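Local coordinates for protein Ddb_g0293866 (Dictyostelium discoideum, PDB 5LW6) that binds ADP-ribose through this macrodomain, one piece of a longer protein that probably senses DNA damage and recognises poly-ADP-ribose, at residues Asn79-Tyr84 with Lys115-Lys120; Asn134-Phe139 with Tyr164-Thr169. One frame throughout, in Å; residues are numbered along the deposited sequence.

Interaction 1. Residues Asn79-Tyr84 with Lys115-Lys120; sequences NAISEY and KHFNDK
The ring of Phe-117 comes to rest against Ser-82 and Ile-81 of helix 70-87. Phe-117 CD1 and CE1 both lie 3.9 Å from Ser-82 CB, which approaches the ring obliquely, while Phe-117 CZ is 4.4 Å from Ile-81 CG2, a looser apolar touch. Serine is small enough to let the ring come near the helix backbone. Phe-117 also packs on Ala-78 and sets its ring edge-to-face with Trp-121. On the more exposed side, Asn-79 and His-116 cross at about a right angle, amide and imidazole planes 82° apart. Asn-79 ND2 comes obliquely to the ring, 3.6 Å from His-116 CD2, and Asn-79 OD1 is 3.9 Å from that same carbon. His-116 holds CG beside its backbone N (chi1 -72°), an orientation in which ND1 bonds Ser-112 O, one turn back. Such polar flat groups can pack here and still face water. Asn-118, with positive phi, is the C' residue of the Schellman motif ending helix 107-116; asparagine tolerates that conformation well. Helix 70-87 and the C-terminal end of helix 107-116, with the turn after it, meet through van der Waals contact, so the fit probably rests on shape more than on directional bonds.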
loop_
_atom_site.group_PDB
_atom_site.type_symbol
_atom_site.label_atom_id
_atom_site.label_comp_id
_atom_site.label_asym_id
_atom_site.label_seq_id
_atom_site.Cartn_x
_atom_site.Cartn_y
_atom_site.Cartn_z
ATOM N N ASN A 79 -8.475 -0.949 11.733
ATOM C CA ASN A 79 -8.852 0.292 12.320
ATOM C C ASN A 79 -8.536 1.498 11.387
ATOM O O ASN A 79 -9.335 2.431 11.280
ATOM C CB ASN A 79 -8.241 0.439 13.738
ATOM C CG ASN A 79 -9.085 -0.299 14.836
ATOM O OD1 ASN A 79 -8.562 -0.603 15.918
ATOM N ND2 ASN A 79 -10.368 -0.595 14.571
ATOM N N ALA A 80 -7.374 1.513 10.729
ATOM C CA ALA A 80 -6.979 2.594 9.882
ATOM C C ALA A 80 -7.932 2.653 8.666
ATOM O O ALA A 80 -8.338 3.730 8.211
ATOM C CB ALA A 80 -5.548 2.438 9.409
ATOM N N ILE A 81 -8.291 1.475 8.156
ATOM C CA ILE A 81 -9.125 1.379 6.986
ATOM C C ILE A 81 -10.507 1.938 7.322
ATOM O O ILE A 81 -11.115 2.699 6.547
ATOM C CB ILE A 81 -9.208 -0.083 6.436
ATOM C CG1 ILE A 81 -7.872 -0.431 5.695
ATOM C CG2 ILE A 81 -10.377 -0.280 5.440
ATOM C CD1 ILE A 81 -7.611 -1.920 5.520
ATOM N N SER A 82 -11.011 1.515 8.464
ATOM C CA SER A 82 -12.318 1.957 8.900
ATOM C C SER A 82 -12.329 3.456 9.189
ATOM O O SER A 82 -13.289 4.149 8.851
ATOM C CB SER A 82 -12.880 1.070 10.043
ATOM O OG SER A 82 -14.169 1.535 10.346
ATOM N N GLU A 83 -11.242 3.996 9.754
ATOM C CA GLU A 83 -11.115 5.388 10.003
ATOM C C GLU A 83 -11.224 6.200 8.698
ATOM O O GLU A 83 -11.991 7.186 8.616
ATOM C CB GLU A 83 -9.818 5.693 10.719
ATOM C CG GLU A 83 -9.540 7.148 11.070
ATOM C CD GLU A 83 -8.161 7.357 11.708
ATOM O OE1 GLU A 83 -7.159 6.883 11.095
ATOM O OE2 GLU A 83 -8.046 7.997 12.808
ATOM N N TYR A 84 -10.478 5.771 7.705
ATOM C CA TYR A 84 -10.486 6.430 6.400
ATOM C C TYR A 84 -11.867 6.306 5.756
ATOM O O TYR A 84 -12.460 7.326 5.313
ATOM C CB TYR A 84 -9.409 5.771 5.547
ATOM C CG TYR A 84 -9.343 6.351 4.108
ATOM C CD1 TYR A 84 -8.659 7.548 3.864
ATOM C CD2 TYR A 84 -9.973 5.743 3.056
ATOM C CE1 TYR A 84 -8.591 8.083 2.579
ATOM C CE2 TYR A 84 -9.930 6.278 1.762
ATOM C CZ TYR A 84 -9.274 7.450 1.532
ATOM O OH TYR A 84 -9.311 7.928 0.222
ATOM N N LYS A 115 -14.865 -8.081 12.926
ATOM C CA LYS A 115 -15.040 -7.661 14.291
ATOM C C LYS A 115 -14.672 -6.186 14.450
ATOM O O LYS A 115 -15.423 -5.419 15.050
ATOM C CB LYS A 115 -14.201 -8.556 15.196
ATOM C CG LYS A 115 -14.131 -8.155 16.640
ATOM C CD LYS A 115 -12.998 -8.895 17.406
ATOM C CE LYS A 115 -13.189 -8.743 18.938
ATOM N NZ LYS A 115 -12.092 -9.174 19.889
ATOM N N HIS A 116 -13.572 -5.767 13.840
ATOM C CA HIS A 116 -13.188 -4.353 13.866
ATOM C C HIS A 116 -14.100 -3.435 13.113
ATOM O O HIS A 116 -14.108 -2.269 13.354
ATOM C CB HIS A 116 -11.721 -4.202 13.362
ATOM C CG HIS A 116 -10.738 -4.712 14.347
ATOM N ND1 HIS A 116 -10.218 -5.994 14.325
ATOM C CD2 HIS A 116 -10.228 -4.122 15.452
ATOM C CE1 HIS A 116 -9.441 -6.170 15.383
ATOM N NE2 HIS A 116 -9.453 -5.061 16.080
ATOM N N PHE A 117 -14.898 -3.955 12.163
ATOM C CA PHE A 117 -15.808 -3.189 11.425
ATOM C C PHE A 117 -17.207 -3.236 12.024
ATOM O O PHE A 117 -18.137 -2.734 11.418
ATOM C CB PHE A 117 -15.926 -3.700 9.973
ATOM C CG PHE A 117 -14.658 -3.649 9.178
ATOM C CD1 PHE A 117 -13.688 -2.662 9.461
ATOM C CD2 PHE A 117 -14.461 -4.536 8.119
ATOM C CE1 PHE A 117 -12.536 -2.618 8.725
ATOM C CE2 PHE A 117 -13.305 -4.494 7.360
ATOM C CZ PHE A 117 -12.331 -3.503 7.674
ATOM N N ASN A 118 -17.358 -3.852 13.190
ATOM C CA ASN A 118 -18.610 -3.853 13.903
ATOM C C ASN A 118 -19.733 -4.463 13.107
ATOM O O ASN A 118 -20.878 -3.978 13.131
ATOM C CB ASN A 118 -18.952 -2.428 14.369
ATOM C CG ASN A 118 -17.839 -1.817 15.199
ATOM O OD1 ASN A 118 -17.232 -0.805 14.842
ATOM N ND2 ASN A 118 -17.535 -2.472 16.307
ATOM N N ASP A 119 -19.384 -5.516 12.360
ATOM C CA ASP A 119 -20.299 -6.202 11.416
ATOM C C ASP A 119 -20.904 -5.333 10.325
ATOM O O ASP A 119 -21.985 -5.650 9.812
ATOM C CB ASP A 119 -21.416 -7.029 12.164
ATOM C CG ASP A 119 -20.886 -8.340 12.745
ATOM O OD1 ASP A 119 -20.233 -9.099 11.999
ATOM O OD2 ASP A 119 -21.058 -8.599 13.980
ATOM N N LYS A 120 -20.216 -4.246 9.959
ATOM C CA LYS A 120 -20.684 -3.350 8.920
ATOM C C LYS A 120 -19.503 -3.178 7.985
ATOM O O LYS A 120 -18.916 -2.142 7.870
ATOM C CB LYS A 120 -21.194 -2.029 9.457
ATOM C CG LYS A 120 -22.510 -2.143 10.270
ATOM C CD LYS A 120 -22.835 -0.886 11.029
ATOM C CE LYS A 120 -21.929 -0.762 12.228
ATOM N NZ LYS A 120 -22.239 0.474 12.969
#

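Interaction 2. Residues Asn134-Phe139 with Tyr164-Thr169; sequences NSLEQF and YEMLDT
Selenium-aromatic contact dominates the meeting of Met-166 with Phe-139; selenomethionine replaces methionine in the crystallised protein. The SE atom of Met-166 sits over one face of the phenyl ring, 3.7 Å from the centroid of Phe-139 and 17° off the ring normal, displaced toward the CD2-CE2 rim. In this Met-aromatic contact the natural sulfur would probably sit the same way, a flexible thioether suiting a ring face; a bend at chi3 (81°) brings the Met-166 methyl CE back to 4.0 Å from Phe-139 CG. On the opposite face, CG of Gln-138 lies over the centre of the ring, which is therefore sandwiched. An alanine in place of Phe-139 would remove that ring and is likely to leave the Met-166 selenium without its aromatic partner, its chain freer to turn. In the fold, the contact joins the loop between strands 125-130 and 145-149 to helix 161-167, with Leu-205 of helix 204-207 touching both partners. Apolar packing adds Leu-136, a branched aliphatic chain that can lay its CD2 methyl 4.2 Å from Met-166 SE at the exposed rim. The polar interaction is local to the loop: Gln-138 NE2 donates to Ser-135 O at 2.8 Å in a nearly straight bond (164°), and also to Ser-133 O.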
loop_
_atom_site.group_PDB
_atom_site.type_symbol
_atom_site.label_atom_id
_atom_site.label_comp_id
_atom_site.label_asym_id
_atom_site.label_seq_id
_atom_site.Cartn_x
_atom_site.Cartn_y
_atom_site.Cartn_z
ATOM N N ASN A 134 4.977 -11.903 -5.656
ATOM C CA ASN A 134 5.317 -11.690 -7.074
ATOM C C ASN A 134 4.271 -12.255 -8.041
ATOM O O ASN A 134 4.517 -12.264 -9.207
ATOM C CB ASN A 134 6.709 -12.248 -7.386
ATOM C CG ASN A 134 7.811 -11.366 -6.785
ATOM O OD1 ASN A 134 8.594 -11.813 -5.950
ATOM N ND2 ASN A 134 7.842 -10.168 -7.171
ATOM N N SER A 135 3.113 -12.647 -7.538
ATOM C CA SER A 135 2.100 -13.270 -8.390
ATOM C C SER A 135 1.550 -12.345 -9.431
ATOM O O SER A 135 1.239 -11.226 -9.120
ATOM C CB SER A 135 0.851 -13.725 -7.580
ATOM O OG SER A 135 1.192 -14.808 -6.771
ATOM N N LEU A 136 1.293 -12.867 -10.644
ATOM C CA LEU A 136 0.769 -11.994 -11.670
ATOM C C LEU A 136 -0.646 -11.556 -11.465
ATOM O O LEU A 136 -1.080 -10.512 -12.035
ATOM C CB LEU A 136 0.937 -12.599 -13.083
ATOM C CG LEU A 136 2.353 -12.447 -13.649
ATOM C CD1 LEU A 136 2.466 -13.203 -14.966
ATOM C CD2 LEU A 136 2.716 -10.994 -13.904
ATOM N N GLU A 137 -1.414 -12.337 -10.696
ATOM C CA GLU A 137 -2.837 -12.027 -10.460
ATOM C C GLU A 137 -3.056 -10.708 -9.751
ATOM O O GLU A 137 -4.110 -10.161 -9.762
ATOM C CB GLU A 137 -3.454 -13.167 -9.622
ATOM C CG GLU A 137 -2.726 -13.274 -8.257
ATOM C CD GLU A 137 -3.201 -14.377 -7.312
ATOM O OE1 GLU A 137 -4.441 -14.361 -6.941
ATOM O OE2 GLU A 137 -2.329 -15.205 -6.901
ATOM N N GLN A 138 -2.032 -10.148 -9.139
ATOM C CA GLN A 138 -2.183 -8.908 -8.394
ATOM C C GLN A 138 -2.298 -7.618 -9.182
ATOM O O GLN A 138 -2.701 -6.609 -8.658
ATOM C CB GLN A 138 -1.010 -8.790 -7.448
ATOM C CG GLN A 138 0.269 -8.273 -7.979
ATOM C CD GLN A 138 1.390 -8.441 -6.922
ATOM O OE1 GLN A 138 1.515 -7.631 -5.997
ATOM N NE2 GLN A 138 2.137 -9.532 -7.027
ATOM N N PHE A 139 -2.005 -7.658 -10.469
ATOM C CA PHE A 139 -1.819 -6.430 -11.211
ATOM C C PHE A 139 -3.059 -5.929 -11.974
ATOM O O PHE A 139 -3.143 -4.734 -12.257
ATOM C CB PHE A 139 -0.651 -6.644 -12.160
ATOM C CG PHE A 139 0.625 -6.855 -11.426
ATOM C CD1 PHE A 139 1.161 -5.884 -10.618
ATOM C CD2 PHE A 139 1.269 -8.050 -11.507
ATOM C CE1 PHE A 139 2.319 -6.127 -9.934
ATOM C CE2 PHE A 139 2.386 -8.333 -10.768
ATOM C CZ PHE A 139 2.916 -7.331 -9.972
ATOM N N TYR A 164 8.740 -4.510 -10.792
ATOM C CA TYR A 164 9.841 -3.726 -11.346
ATOM C C TYR A 164 10.176 -4.182 -12.764
ATOM O O TYR A 164 10.392 -3.329 -13.593
ATOM C CB TYR A 164 11.069 -3.794 -10.436
ATOM C CG TYR A 164 11.037 -2.724 -9.362
ATOM C CD1 TYR A 164 10.145 -2.754 -8.295
ATOM C CD2 TYR A 164 11.841 -1.584 -9.448
ATOM C CE1 TYR A 164 10.114 -1.741 -7.370
ATOM C CE2 TYR A 164 11.794 -0.587 -8.523
ATOM C CZ TYR A 164 10.924 -0.639 -7.483
ATOM O OH TYR A 164 10.828 0.405 -6.574
ATOM N N GLU A 165 10.094 -5.491 -13.048
ATOM C CA GLU A 165 10.314 -5.948 -14.427
ATOM C C GLU A 165 9.294 -5.398 -15.398
ATOM O O GLU A 165 9.613 -5.014 -16.509
ATOM C CB GLU A 165 10.375 -7.437 -14.417
ATOM C CG GLU A 165 11.734 -7.723 -13.856
ATOM C CD GLU A 165 12.067 -9.140 -13.517
ATOM O OE1 GLU A 165 13.085 -9.260 -12.806
ATOM O OE2 GLU A 165 11.391 -10.117 -13.919
HETATM N N MSE A 166 8.084 -5.226 -14.907
HETATM C CA MSE A 166 7.024 -4.708 -15.665
HETATM C C MSE A 166 7.138 -3.216 -15.914
HETATM O O MSE A 166 6.630 -2.763 -16.862
HETATM C CB MSE A 166 5.699 -5.056 -14.952
HETATM C CG MSE A 166 5.493 -6.565 -14.920
HETATM SE SE MSE A 166 3.981 -6.948 -13.651
HETATM C CE MSE A 166 2.546 -6.536 -14.931
ATOM N N LEU A 167 7.809 -2.487 -15.022
ATOM C CA LEU A 167 7.980 -1.021 -15.085
ATOM C C LEU A 167 9.233 -0.669 -15.888
ATOM O O LEU A 167 9.319 0.443 -16.402
ATOM C CB LEU A 167 8.151 -0.438 -13.663
ATOM C CG LEU A 167 6.886 -0.469 -12.781
ATOM C CD1 LEU A 167 7.183 -0.330 -11.301
ATOM C CD2 LEU A 167 5.917 0.607 -13.262
ATOM N N ASP A 168 10.127 -1.663 -15.990
ATOM C CA ASP A 168 11.562 -1.548 -16.341
ATOM C C ASP A 168 12.365 -0.980 -15.176
ATOM O O ASP A 168 12.251 0.206 -14.868
ATOM C CB ASP A 168 11.817 -0.684 -17.560
ATOM C CG ASP A 168 13.296 -0.766 -18.004
ATOM O OD1 ASP A 168 13.650 -1.783 -18.636
ATOM O OD2 ASP A 168 14.101 0.119 -17.631
ATOM N N THR A 169 13.124 -1.837 -14.519
ATOM C CA THR A 169 13.830 -1.498 -13.279
ATOM C C THR A 169 14.660 -0.230 -13.380
ATOM O O THR A 169 14.527 0.660 -12.561
ATOM C CB THR A 169 14.703 -2.655 -12.841
ATOM O OG1 THR A 169 13.864 -3.782 -12.593
ATOM C CG2 THR A 169 15.467 -2.339 -11.570
#

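Overall arrangement
After strand 55-59 the chain runs through helix 70-87, strand 95-101 and helix 107-116; interaction 1 closes this loop of 30 intervening residues and joins helix 70-87 to the end of helix 107-116, just before the chain enters strand 125-130, outermost in the sheet. After that strand the chain enters the loop holding residues 134-139, adds strand 145-149 in the middle of the sheet, and reaches helix 161-167, where interaction 2 closes a second loop of 24 residues. The two closures follow in series, neither nested nor crossed. The centres of interactions 1 and 2 are 30 Å apart, on opposite sides of the chain's centre, so they tie separate regions around one mixed sheet.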